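Local atomic coordinates of sensory box/GGDEF domain protein (Colwellia psychrerythraea, PDB entry 3LYX), a protein that probably acts in cyclic-di-GMP signalling, pairing a GGDEF domain, the hallmark of diguanylate cyclases, with the sensory PAS domain that this chain comprises. Residues V16-V21 with I114-T119. Residues are numbered along the deposited sequence; the frame is centred on the assembly and turned at random.
Sequences VFDAIV and INRDIT
Asp18 OD1 is gripped from two subunits: Arg116 NH1 reaches it at 2.8 Å in a salt bridge, and the backbone N of Phe17 of the second subunit donates a hydrogen bond to it. NH1 approaches nearly in line with the CG-OD1 bond, though the bond is bent at the hydrogen (134°), and OD1 sits at the guanidinium edge, close to its plane, although carboxylate and guanidinium are turned 73° apart. Arg116 and Asp18 run side by side, pointing the same way, and a bend at chi3 (-62°) swings the guanidinium round so that NH1 meets OD1. An alanine in place of Arg116 would probably leave this buried carboxylate without its positively charged partner in the chain, though still held by backbone N-H groups of the second subunit. Alongside, Ala19 and Asn115 form an antiparallel hydrogen-bonded pair: Ala19 N donates to Asn115 O (3.1 Å) and Asn115 N to Ala19 O (2.9 Å). Ala19 O also takes a weak bond from Asn115 ND2 at 3.4 Å, while the amide's OD1 is held by Ser96 OG. A water donates to both Phe17 O and Asn115 O, extending the link just before the strand starts. On the sheet face bearing Ile20 and Ile114, the two isoleucines lie side by side, CD1 of Ile20 against CG1 of Ile114 at 3.9 Å. The pairing joins the first and last strands of the PAS sheet at its middle, strand 19-24 lying between 29-32 and 108-117; helix 34-40 packs on the face of Ala19 and Asn115, and the second subunit on Ile20, Asp18 and Arg116.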
loop_
_atom_site.group_PDB
_atom_site.type_symbol
_atom_site.label_atom_id
_atom_site.label_comp_id
_atom_site.label_asym_id
_atom_site.label_seq_id
_atom_site.Cartn_x
_atom_site.Cartn_y
_atom_site.Cartn_z
ATOM N N VAL B 16 4.470 1.604 -0.667
ATOM C CA VAL B 16 3.654 0.711 -1.483
ATOM C C VAL B 16 3.604 1.166 -2.946
ATOM O O VAL B 16 3.856 2.332 -3.257
ATOM C CB VAL B 16 2.207 0.618 -0.927
ATOM C CG1 VAL B 16 2.226 0.035 0.487
ATOM C CG2 VAL B 16 1.552 2.009 -0.922
ATOM N N PHE B 17 3.290 0.240 -3.844
ATOM C CA PHE B 17 3.199 0.557 -5.263
ATOM C C PHE B 17 1.825 1.161 -5.526
ATOM O O PHE B 17 1.617 1.871 -6.508
ATOM C CB PHE B 17 3.381 -0.705 -6.101
ATOM C CG PHE B 17 3.217 -0.483 -7.580
ATOM C CD1 PHE B 17 4.040 0.413 -8.262
ATOM C CD2 PHE B 17 2.248 -1.185 -8.297
ATOM C CE1 PHE B 17 3.902 0.609 -9.645
ATOM C CE2 PHE B 17 2.100 -0.999 -9.676
ATOM C CZ PHE B 17 2.932 -0.098 -10.352
ATOM N N ASP B 18 0.888 0.846 -4.642
ATOM C CA ASP B 18 -0.472 1.360 -4.723
ATOM C C ASP B 18 -0.477 2.881 -4.630
ATOM O O ASP B 18 0.240 3.454 -3.820
ATOM C CB ASP B 18 -1.297 0.814 -3.560
ATOM C CG ASP B 18 -1.436 -0.689 -3.604
ATOM O OD1 ASP B 18 -2.503 -1.154 -4.062
ATOM O OD2 ASP B 18 -0.474 -1.393 -3.188
ATOM N N ALA B 19 -1.291 3.529 -5.450
ATOM C CA ALA B 19 -1.403 4.984 -5.396
ATOM C C ALA B 19 -2.530 5.295 -4.414
ATOM O O ALA B 19 -3.707 5.009 -4.679
ATOM C CB ALA B 19 -1.736 5.530 -6.770
ATOM N N ILE B 20 -2.164 5.851 -3.265
ATOM C CA ILE B 20 -3.138 6.211 -2.244
ATOM C C ILE B 20 -3.482 7.693 -2.380
ATOM O O ILE B 20 -2.589 8.537 -2.469
ATOM C CB ILE B 20 -2.580 5.992 -0.813
ATOM C CG1 ILE B 20 -2.096 4.545 -0.638
ATOM C CG2 ILE B 20 -3.657 6.309 0.223
ATOM C CD1 ILE B 20 -3.177 3.515 -0.853
ATOM N N VAL B 21 -4.773 8.007 -2.411
ATOM C CA VAL B 21 -5.215 9.396 -2.495
ATOM C C VAL B 21 -6.300 9.587 -1.452
ATOM O O VAL B 21 -7.385 9.003 -1.552
ATOM C CB VAL B 21 -5.792 9.745 -3.885
ATOM C CG1 VAL B 21 -6.201 11.218 -3.930
ATOM C CG2 VAL B 21 -4.763 9.453 -4.960
ATOM N N ILE B 114 -7.740 4.055 -3.384
ATOM C CA ILE B 114 -6.623 3.153 -3.700
ATOM C C ILE B 114 -6.684 2.942 -5.211
ATOM O O ILE B 114 -7.734 2.593 -5.753
ATOM C CB ILE B 114 -6.758 1.771 -2.984
ATOM C CG1 ILE B 114 -6.662 1.940 -1.469
ATOM C CG2 ILE B 114 -5.627 0.833 -3.442
ATOM C CD1 ILE B 114 -7.742 2.790 -0.873
ATOM N N ASN B 115 -5.567 3.140 -5.899
ATOM C CA ASN B 115 -5.581 3.026 -7.349
ATOM C C ASN B 115 -4.396 2.251 -7.934
ATOM O O ASN B 115 -3.313 2.230 -7.349
ATOM C CB ASN B 115 -5.618 4.442 -7.942
ATOM C CG ASN B 115 -6.773 5.276 -7.401
ATOM O OD1 ASN B 115 -7.867 5.282 -7.968
ATOM N ND2 ASN B 115 -6.538 5.968 -6.292
ATOM N N ARG B 116 -4.618 1.636 -9.096
ATOM C CA ARG B 116 -3.592 0.864 -9.802
ATOM C C ARG B 116 -3.766 0.942 -11.318
ATOM O O ARG B 116 -4.856 0.722 -11.847
ATOM C CB ARG B 116 -3.629 -0.613 -9.388
ATOM C CG ARG B 116 -2.990 -0.923 -8.040
ATOM C CD ARG B 116 -3.169 -2.393 -7.697
ATOM N NE ARG B 116 -4.581 -2.746 -7.576
ATOM C CZ ARG B 116 -5.348 -2.443 -6.530
ATOM N NH1 ARG B 116 -4.844 -1.780 -5.495
ATOM N NH2 ARG B 116 -6.626 -2.794 -6.521
ATOM N N ASP B 117 -2.676 1.239 -12.013
ATOM C CA ASP B 117 -2.688 1.338 -13.464
ATOM C C ASP B 117 -3.114 0.020 -14.094
ATOM O O ASP B 117 -2.642 -1.049 -13.711
ATOM C CB ASP B 117 -1.301 1.728 -13.982
ATOM C CG ASP B 117 -1.164 1.528 -15.476
ATOM O OD1 ASP B 117 -2.119 1.866 -16.210
ATOM O OD2 ASP B 117 -0.103 1.036 -15.920
ATOM N N ILE B 118 -4.008 0.119 -15.072
ATOM C CA ILE B 118 -4.527 -1.039 -15.774
ATOM C C ILE B 118 -4.533 -0.747 -17.282
ATOM O O ILE B 118 -4.953 -1.579 -18.091
ATOM C CB ILE B 118 -5.963 -1.360 -15.250
ATOM C CG1 ILE B 118 -6.011 -2.790 -14.726
ATOM C CG2 ILE B 118 -7.014 -1.112 -16.325
ATOM C CD1 ILE B 118 -5.125 -3.015 -13.533
ATOM N N THR B 119 -4.042 0.440 -17.638
ATOM C CA THR B 119 -3.989 0.900 -19.027
ATOM C C THR B 119 -3.613 -0.210 -20.005
ATOM O O THR B 119 -4.391 -0.538 -20.903
ATOM C CB THR B 119 -2.994 2.076 -19.194
ATOM O OG1 THR B 119 -1.671 1.637 -18.859
ATOM C CG2 THR B 119 -3.382 3.239 -18.287
HETATM O O HOH W 1 -0.478 1.467 -8.450
#